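Local coordinates for cation-transporting ATPase, E1-E2 family protein (Streptococcus pneumoniae, PDB 4F2F) that binds copper(I) through its cupredoxin-like metal-binding domain and, as a P-type ATPase, exports the ion, probably contributing to copper resistance, at residues A[53-56]-A[61-64]; A[15-20]-A[28-33]; A[32-37]-A[78-83]. All coordinates share one frame; numbering follows the deposited sequence.

Contact 1 (A[53-56]-A[61-64])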
loop_
_atom_site.group_PDB
_atom_site.type_symbol
_atom_site.label_atom_id
_atom_site.label_comp_id
_atom_site.label_asym_id
_atom_site.label_seq_id
_atom_site.Cartn_x
_atom_site.Cartn_y
_atom_site.Cartn_z
ATOM N N GLU A 53 -11.625 3.832 -1.866
ATOM C CA GLU A 53 -10.573 4.076 -2.849
ATOM C C GLU A 53 -9.186 3.957 -2.230
ATOM O O GLU A 53 -9.008 4.163 -1.030
ATOM C CB GLU A 53 -10.758 5.448 -3.510
ATOM C CG GLU A 53 -11.933 5.504 -4.478
ATOM C CD GLU A 53 -12.453 6.911 -4.696
ATOM O OE1 GLU A 53 -11.857 7.866 -4.154
ATOM O OE2 GLU A 53 -13.470 7.060 -5.408
ATOM N N ILE A 54 -8.216 3.611 -3.069
ATOM C CA ILE A 54 -6.819 3.507 -2.673
ATOM C C ILE A 54 -6.012 4.512 -3.481
ATOM O O ILE A 54 -6.078 4.524 -4.712
ATOM C CB ILE A 54 -6.266 2.096 -2.952
ATOM C CG1 ILE A 54 -7.140 1.036 -2.281
ATOM C CG2 ILE A 54 -4.813 1.985 -2.496
ATOM C CD1 ILE A 54 -6.918 -0.363 -2.818
ATOM N N LEU A 55 -5.249 5.354 -2.793
ATOM C CA LEU A 55 -4.515 6.427 -3.454
ATOM C C LEU A 55 -3.007 6.315 -3.256
ATOM O O LEU A 55 -2.517 6.325 -2.127
ATOM C CB LEU A 55 -5.004 7.795 -2.954
ATOM C CG LEU A 55 -4.267 9.036 -3.466
ATOM C CD1 LEU A 55 -4.413 9.181 -4.973
ATOM C CD2 LEU A 55 -4.765 10.290 -2.758
ATOM N N PHE A 56 -2.289 6.194 -4.366
ATOM C CA PHE A 56 -0.836 6.331 -4.387
ATOM C C PHE A 56 -0.509 7.516 -5.293
ATOM O O PHE A 56 -0.206 7.342 -6.472
ATOM C CB PHE A 56 -0.176 5.056 -4.927
ATOM C CG PHE A 56 -0.089 3.929 -3.925
ATOM C CD1 PHE A 56 1.141 3.522 -3.432
ATOM C CD2 PHE A 56 -1.227 3.265 -3.491
ATOM C CE1 PHE A 56 1.236 2.485 -2.518
ATOM C CE2 PHE A 56 -1.139 2.224 -2.577
ATOM C CZ PHE A 56 0.095 1.833 -2.091
ATOM N N ILE A 61 -1.723 6.648 -9.076
ATOM C CA ILE A 61 -2.663 5.551 -8.889
ATOM C C ILE A 61 -3.835 5.963 -8.003
ATOM O O ILE A 61 -3.647 6.507 -6.914
ATOM C CB ILE A 61 -1.966 4.312 -8.292
ATOM C CG1 ILE A 61 -0.973 3.732 -9.305
ATOM C CG2 ILE A 61 -2.988 3.255 -7.878
ATOM C CD1 ILE A 61 -0.115 2.612 -8.759
ATOM N N LEU A 62 -5.043 5.721 -8.499
ATOM C CA LEU A 62 -6.268 5.908 -7.732
ATOM C C LEU A 62 -7.222 4.790 -8.128
ATOM O O LEU A 62 -7.736 4.770 -9.245
ATOM C CB LEU A 62 -6.889 7.275 -8.014
ATOM C CG LEU A 62 -8.203 7.573 -7.281
ATOM C CD1 LEU A 62 -8.011 7.415 -5.782
ATOM C CD2 LEU A 62 -8.724 8.967 -7.620
ATOM N N GLU A 63 -7.446 3.853 -7.215
ATOM C CA GLU A 63 -8.171 2.637 -7.545
ATOM C C GLU A 63 -9.358 2.431 -6.615
ATOM O O GLU A 63 -9.210 2.501 -5.397
ATOM C CB GLU A 63 -7.228 1.434 -7.440
ATOM C CG GLU A 63 -7.841 0.108 -7.845
ATOM C CD GLU A 63 -8.098 0.021 -9.334
ATOM O OE1 GLU A 63 -8.970 -0.773 -9.743
ATOM O OE2 GLU A 63 -7.424 0.746 -10.096
ATOM N N PRO A 64 -10.544 2.171 -7.185
ATOM C CA PRO A 64 -11.692 1.847 -6.336
ATOM C C PRO A 64 -11.554 0.444 -5.761
ATOM O O PRO A 64 -10.895 -0.414 -6.359
ATOM C CB PRO A 64 -12.870 1.899 -7.310
ATOM C CG PRO A 64 -12.271 1.547 -8.631
ATOM C CD PRO A 64 -10.878 2.126 -8.621
#
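Ile54 and Glu63 form one of the two hydrogen-bonded pairs of an antiparallel beta hairpin in the cupredoxin-like domain, strand 53-56 running back along strand 61-64 at 171° between their directions. Ile54 N donates to Glu63 O at 2.8 Å, and the return bond joins Glu63 N to Ile54 O at 2.9 Å. Phe56 and Ile61 make the second hydrogen-bonded pair; here the bond from Ile61 N to Phe56 O, at 3.1 Å, is the longest of the four.

The face that carries Ile54, Phe56, Ile61 and Glu63 is the one packed against the domain, with Ile54 and Phe56 buried. Phe56 CB meets Ile61 CB at 3.9 Å, while the Phe56 ring leads away from strand 61-64 into a cluster with Phe75, Phe85 and Tyr96, and its edge takes Ile54 CG2 in plane. Ile54 and Ile61 both pack on Ile73 of strand 70-75. Glu63 turns its carboxylate off the hairpin to a salt bridge between OE1 and Lys71 NZ.

The other face, with Glu53, Leu55, Leu62 and Pro64, is the solvent side: Leu62 and Pro64 are exposed, and none of the four is buried. With CG anti to the backbone N in both leucines (chi1 176° in Leu55), their tips bend back over the partner strand and Leu55 CD1 meets Leu62 CD1 at 4.1 Å. The extended side chain of Glu53 runs beside Pro64 and is about 8 Å from a bound copper(I) ion, near the site formed by Cys50, Cys87, Met89 and Met91. On this outer side, Leu55 CD1 also comes to 3.4 Å from Ile61 O.

Contact 2 (A[15-20]-A[28-33])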
loop_
_atom_site.group_PDB
_atom_site.type_symbol
_atom_site.label_atom_id
_atom_site.label_comp_id
_atom_site.label_asym_id
_atom_site.label_seq_id
_atom_site.Cartn_x
_atom_site.Cartn_y
_atom_site.Cartn_z
ATOM N N GLN A 15 8.114 -8.338 -5.476
ATOM C CA GLN A 15 7.927 -8.157 -4.044
ATOM C C GLN A 15 6.438 -8.000 -3.739
ATOM O O GLN A 15 5.763 -7.149 -4.317
ATOM C CB GLN A 15 8.745 -6.974 -3.519
ATOM C CG GLN A 15 8.504 -5.655 -4.234
ATOM C CD GLN A 15 9.484 -4.584 -3.796
ATOM O OE1 GLN A 15 9.986 -4.605 -2.671
ATOM N NE2 GLN A 15 9.766 -3.645 -4.689
ATOM N N LYS A 16 5.924 -8.844 -2.852
ATOM C CA LYS A 16 4.498 -8.828 -2.548
ATOM C C LYS A 16 4.232 -8.564 -1.077
ATOM O O LYS A 16 5.026 -8.932 -0.212
ATOM C CB LYS A 16 3.836 -10.146 -2.963
ATOM C CG LYS A 16 4.061 -10.527 -4.413
ATOM C CD LYS A 16 3.207 -11.719 -4.813
ATOM C CE LYS A 16 3.520 -12.163 -6.233
ATOM N NZ LYS A 16 2.320 -12.719 -6.917
ATOM N N ILE A 17 3.101 -7.926 -0.802
ATOM C CA ILE A 17 2.677 -7.679 0.565
ATOM C C ILE A 17 1.173 -7.432 0.601
ATOM O O ILE A 17 0.599 -6.897 -0.349
ATOM C CB ILE A 17 3.438 -6.487 1.182
ATOM C CG1 ILE A 17 3.112 -6.349 2.670
ATOM C CG2 ILE A 17 3.128 -5.207 0.425
ATOM C CD1 ILE A 17 4.071 -5.450 3.421
ATOM N N ARG A 18 0.542 -7.847 1.693
ATOM C CA ARG A 18 -0.899 -7.716 1.855
ATOM C C ARG A 18 -1.216 -6.690 2.935
ATOM O O ARG A 18 -0.611 -6.695 4.008
ATOM C CB ARG A 18 -1.507 -9.070 2.223
ATOM C CG ARG A 18 -3.022 -9.089 2.288
ATOM C CD ARG A 18 -3.523 -10.455 2.730
ATOM N NE ARG A 18 -4.977 -10.558 2.666
ATOM C CZ ARG A 18 -5.796 -10.212 3.653
ATOM N NH1 ARG A 18 -5.308 -9.732 4.789
ATOM N NH2 ARG A 18 -7.109 -10.343 3.503
ATOM N N ILE A 19 -2.165 -5.808 2.640
ATOM C CA ILE A 19 -2.585 -4.781 3.585
ATOM C C ILE A 19 -4.085 -4.869 3.829
ATOM O O ILE A 19 -4.876 -4.918 2.887
ATOM C CB ILE A 19 -2.227 -3.369 3.082
ATOM C CG1 ILE A 19 -0.717 -3.249 2.866
ATOM C CG2 ILE A 19 -2.709 -2.308 4.062
ATOM C CD1 ILE A 19 -0.275 -1.883 2.393
ATOM N N GLN A 20 -4.465 -4.904 5.101
ATOM C CA GLN A 20 -5.868 -4.951 5.484
ATOM C C GLN A 20 -6.388 -3.545 5.754
ATOM O O GLN A 20 -5.749 -2.762 6.457
ATOM C CB GLN A 20 -6.054 -5.828 6.712
ATOM N N ALA A 28 0.346 -0.303 8.190
ATOM C CA ALA A 28 0.250 1.034 7.621
ATOM C C ALA A 28 1.566 1.466 6.985
ATOM O O ALA A 28 1.584 2.299 6.081
ATOM C CB ALA A 28 -0.185 2.032 8.679
ATOM N N HIS A 29 2.670 0.894 7.458
ATOM C CA HIS A 29 3.987 1.263 6.957
ATOM C C HIS A 29 4.731 0.051 6.423
ATOM O O HIS A 29 4.907 -0.942 7.127
ATOM C CB HIS A 29 4.802 1.948 8.053
ATOM C CG HIS A 29 4.095 3.103 8.687
ATOM N ND1 HIS A 29 3.859 4.285 8.021
ATOM C CD2 HIS A 29 3.560 3.252 9.923
ATOM C CE1 HIS A 29 3.212 5.116 8.821
ATOM N NE2 HIS A 29 3.019 4.512 9.980
ATOM N N ILE A 30 5.163 0.135 5.171
ATOM C CA ILE A 30 5.850 -0.978 4.532
ATOM C C ILE A 30 7.161 -0.531 3.900
ATOM O O ILE A 30 7.402 0.663 3.715
ATOM C CB ILE A 30 4.967 -1.655 3.462
ATOM C CG1 ILE A 30 4.807 -0.752 2.238
ATOM C CG2 ILE A 30 3.608 -2.031 4.039
ATOM C CD1 ILE A 30 3.989 -1.376 1.125
ATOM N N GLN A 31 8.007 -1.503 3.572
ATOM C CA GLN A 31 9.280 -1.233 2.920
ATOM C C GLN A 31 9.355 -1.968 1.586
ATOM O O GLN A 31 8.965 -3.133 1.484
ATOM C CB GLN A 31 10.445 -1.649 3.823
ATOM C CG GLN A 31 11.818 -1.367 3.230
ATOM C CD GLN A 31 12.949 -1.922 4.074
ATOM O OE1 GLN A 31 13.289 -1.370 5.121
ATOM N NE2 GLN A 31 13.541 -3.021 3.618
ATOM N N LEU A 32 9.845 -1.274 0.564
ATOM C CA LEU A 32 9.969 -1.843 -0.771
ATOM C C LEU A 32 11.385 -1.648 -1.305
ATOM O O LEU A 32 12.038 -0.652 -0.997
ATOM C CB LEU A 32 8.972 -1.185 -1.725
ATOM C CG LEU A 32 7.486 -1.247 -1.374
ATOM C CD1 LEU A 32 6.681 -0.434 -2.373
ATOM C CD2 LEU A 32 6.991 -2.685 -1.332
ATOM N N GLN A 33 11.850 -2.599 -2.107
ATOM C CA GLN A 33 13.151 -2.494 -2.758
ATOM C C GLN A 33 13.020 -1.748 -4.083
ATOM O O GLN A 33 12.127 -2.039 -4.878
ATOM C CB GLN A 33 13.739 -3.888 -2.997
ATOM C CG GLN A 33 14.159 -4.618 -1.728
ATOM C CD GLN A 33 15.451 -4.078 -1.146
ATOM O OE1 GLN A 33 16.383 -3.747 -1.877
ATOM N NE2 GLN A 33 15.510 -3.981 0.178
#
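Ile17 lays its CD1 methyl against the CG2 methyl of Ile30, 3.5 Å away, and the two side chains meet at a slant. Ile17 CG2 and Ile30 CD1 add a second point of contact at 4.0 Å. The torsions account for it: Ile17 sends CG1 anti to its backbone N (chi1 -173°), and Ile30 holds CG1 between its N and carbonyl carbon (chi1 71°), which leaves CG2 facing the Ile17 tip. Ile19 adds a wider apolar contact, its CD1 lying 4.2 Å from Ile30 CG2.

The strand axes approach no closer than 8.4 Å, too far for backbone pairing, so side chains bridge the distance. Strands 14-21 and 29-33 each pair with strand 6-11, antiparallel and parallel respectively, and Ala8 of that strand touches Gln15, Ile17 and Leu32. In this cupredoxin-like domain the contact therefore spans two strands that flank a third, with Tyr96 of strand 93-99 against Ile30 and Leu32.

At the far end the side-chain amide of Gln15 pairs with the backbone of Gln33 much as a peptide group would. Gln15 OE1 accepts from the backbone Gln33 N at 2.8 Å, on a lone pair and nearly straight at hydrogen (167°), while Gln15 NE2 donates to Gln33 O at 2.9 Å. The second NE2 partner is Ile36 O, in the loop that follows. Leu32 CD2 packs beside the same amide group. Three bonds thus fix the rotation of a buried primary amide and satisfy both its ends, so a polar group is accommodated next to an otherwise hydrocarbon interface.

Contact 3 (A[32-37]-A[78-83]); sequences LQKGIP and QELGRH
Gln78 meets Lys34 first: its backbone O accepts a hydrogen bond from Lys34 NZ at 2.7 Å, the ammonium lying in the carbonyl plane on a lone pair with a C=O...N angle of 134°. The lysine chain starts with CG anti to its backbone N and stays extended until chi4, where a bend to 66° turns NZ onto the carbonyl. The Gln78 side chain, folded at chi2, crosses that chain at about a right angle. Its OE1 comes within 3.6 Å of Lys34 NZ and 3.9 Å of Gly35 CA, and its NE2 donates to a water at 3.3 Å, which in turn makes a weak bond to Gly35 O.

The loop carrying Lys34 is a type II beta turn from Gln33 to Ile36, with Gly35 at the positive phi (83°) that this turn commonly reserves for glycine. It leaves the end of strand 29-33 of the cupredoxin-like domain, and Gly35 is also tied by a backbone hydrogen bond to Pro77.

Glu79 points away from the turn, but its carbonyl O accepts a hydrogen bond from His83 NE2 at 2.8 Å, closing the segment on itself. Leu80 comes next, and its CD2 reaches across the lysine to lie 3.9 Å from Lys34 CD, a right-angled apolar touch near the surface. At Gly81 strand 81-87 begins, and His83 is buried, its ring meeting Tyr96 while ND1 bonds to Glu58 OE1.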
loop_
_atom_site.group_PDB
_atom_site.type_symbol
_atom_site.label_atom_id
_atom_site.label_comp_id
_atom_site.label_asym_id
_atom_site.label_seq_id
_atom_site.Cartn_x
_atom_site.Cartn_y
_atom_site.Cartn_z
ATOM N N LEU A 32 9.845 -1.274 0.564
ATOM C CA LEU A 32 9.969 -1.843 -0.771
ATOM C C LEU A 32 11.385 -1.648 -1.305
ATOM O O LEU A 32 12.038 -0.652 -0.997
ATOM C CB LEU A 32 8.972 -1.185 -1.725
ATOM C CG LEU A 32 7.486 -1.247 -1.374
ATOM C CD1 LEU A 32 6.681 -0.434 -2.373
ATOM C CD2 LEU A 32 6.991 -2.685 -1.332
ATOM N N GLN A 33 11.850 -2.599 -2.107
ATOM C CA GLN A 33 13.151 -2.494 -2.758
ATOM C C GLN A 33 13.020 -1.748 -4.083
ATOM O O GLN A 33 12.127 -2.039 -4.878
ATOM C CB GLN A 33 13.739 -3.888 -2.997
ATOM C CG GLN A 33 14.159 -4.618 -1.728
ATOM C CD GLN A 33 15.451 -4.078 -1.146
ATOM O OE1 GLN A 33 16.383 -3.747 -1.877
ATOM N NE2 GLN A 33 15.510 -3.981 0.178
ATOM N N LYS A 34 13.909 -0.787 -4.318
ATOM C CA LYS A 34 13.889 -0.020 -5.560
ATOM C C LYS A 34 14.158 -0.915 -6.772
ATOM O O LYS A 34 15.001 -1.811 -6.719
ATOM C CB LYS A 34 14.913 1.122 -5.500
ATOM C CG LYS A 34 15.211 1.790 -6.839
ATOM C CD LYS A 34 16.370 2.778 -6.722
ATOM C CE LYS A 34 16.953 3.127 -8.088
ATOM N NZ LYS A 34 15.999 3.881 -8.947
ATOM N N GLY A 35 13.421 -0.682 -7.854
ATOM C CA GLY A 35 13.657 -1.383 -9.104
ATOM C C GLY A 35 13.021 -2.759 -9.227
ATOM O O GLY A 35 13.115 -3.395 -10.278
ATOM N N ILE A 36 12.381 -3.228 -8.160
ATOM C CA ILE A 36 11.711 -4.525 -8.195
ATOM C C ILE A 36 10.197 -4.334 -8.268
ATOM O O ILE A 36 9.617 -3.656 -7.420
ATOM C CB ILE A 36 12.066 -5.387 -6.969
ATOM C CG1 ILE A 36 13.584 -5.480 -6.797
ATOM C CG2 ILE A 36 11.445 -6.771 -7.091
ATOM C CD1 ILE A 36 14.301 -6.084 -7.986
ATOM N N PRO A 37 9.555 -4.919 -9.294
ATOM C CA PRO A 37 8.101 -4.792 -9.439
ATOM C C PRO A 37 7.383 -5.134 -8.138
ATOM O O PRO A 37 7.658 -6.168 -7.533
ATOM C CB PRO A 37 7.770 -5.830 -10.514
ATOM C CG PRO A 37 9.007 -5.893 -11.347
ATOM C CD PRO A 37 10.149 -5.717 -10.382
ATOM N N GLN A 78 10.820 3.494 -8.073
ATOM C CA GLN A 78 12.077 3.959 -8.651
ATOM C C GLN A 78 12.735 5.057 -7.822
ATOM O O GLN A 78 13.945 5.268 -7.910
ATOM C CB GLN A 78 11.858 4.455 -10.084
ATOM C CG GLN A 78 11.299 3.411 -11.041
ATOM C CD GLN A 78 12.264 2.269 -11.301
ATOM O OE1 GLN A 78 13.312 2.164 -10.663
ATOM N NE2 GLN A 78 11.913 1.406 -12.248
ATOM N N GLU A 79 11.937 5.763 -7.026
ATOM C CA GLU A 79 12.462 6.843 -6.192
ATOM C C GLU A 79 12.629 6.416 -4.733
ATOM O O GLU A 79 11.687 5.942 -4.096
ATOM C CB GLU A 79 11.576 8.088 -6.287
ATOM C CG GLU A 79 12.067 9.257 -5.441
ATOM C CD GLU A 79 11.307 10.541 -5.712
ATOM O OE1 GLU A 79 10.758 11.123 -4.752
ATOM O OE2 GLU A 79 11.265 10.974 -6.883
ATOM N N LEU A 80 13.838 6.594 -4.211
ATOM C CA LEU A 80 14.155 6.226 -2.837
ATOM C C LEU A 80 13.426 7.112 -1.834
ATOM O O LEU A 80 13.029 8.233 -2.157
ATOM C CB LEU A 80 15.663 6.324 -2.601
ATOM C CG LEU A 80 16.551 5.404 -3.435
ATOM C CD1 LEU A 80 18.013 5.803 -3.299
ATOM C CD2 LEU A 80 16.348 3.955 -3.027
ATOM N N GLY A 81 13.254 6.604 -0.619
ATOM C CA GLY A 81 12.692 7.392 0.462
ATOM C C GLY A 81 11.291 6.996 0.887
ATOM O O GLY A 81 10.744 5.987 0.438
ATOM N N ARG A 82 10.714 7.807 1.767
ATOM C CA ARG A 82 9.372 7.579 2.289
ATOM C C ARG A 82 8.326 8.264 1.415
ATOM O O ARG A 82 8.457 9.445 1.083
ATOM C CB ARG A 82 9.278 8.114 3.718
ATOM C CG ARG A 82 7.921 7.944 4.379
ATOM C CD ARG A 82 7.737 8.981 5.477
ATOM N NE ARG A 82 6.588 8.697 6.331
ATOM C CZ ARG A 82 5.342 9.079 6.068
ATOM N NH1 ARG A 82 5.072 9.757 4.961
ATOM N NH2 ARG A 82 4.364 8.777 6.912
ATOM N N HIS A 83 7.289 7.516 1.051
ATOM C CA HIS A 83 6.200 8.028 0.228
ATOM C C HIS A 83 4.870 7.683 0.879
ATOM O O HIS A 83 4.747 6.655 1.544
ATOM C CB HIS A 83 6.259 7.418 -1.172
ATOM C CG HIS A 83 7.607 7.510 -1.814
ATOM N ND1 HIS A 83 8.092 8.679 -2.356
ATOM C CD2 HIS A 83 8.572 6.580 -1.999
ATOM C CE1 HIS A 83 9.302 8.467 -2.844
ATOM N NE2 HIS A 83 9.615 7.201 -2.641
HETATM O O HOH W 1 13.557 -1.289 -13.034
#

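How the contacts relate
From the N terminus, contact 2 closes first, joining strand 14-21 to strand 29-33 over a connection that includes the short strand 25-26. Contact 3 opens on the end of strand 29-33, sharing Leu32 and Gln33 with contact 2, and closes a much longer loop at 78-83. Contact 1 is nested inside this loop as a hairpin of 53-56 and 61-64, and lies in series after contact 2. Contacts 2 and 3 touch directly, for example through Gln15 N and Pro37 O, 3.0 Å apart; contact 1 stays about 6 Å from either at the nearest atoms. Strand 53-56 pairs with strand 81-87, linking contacts 1 and 3; strand 93-99, paired with both 81-87 and 29-33, brings contact 2 into the same sheet.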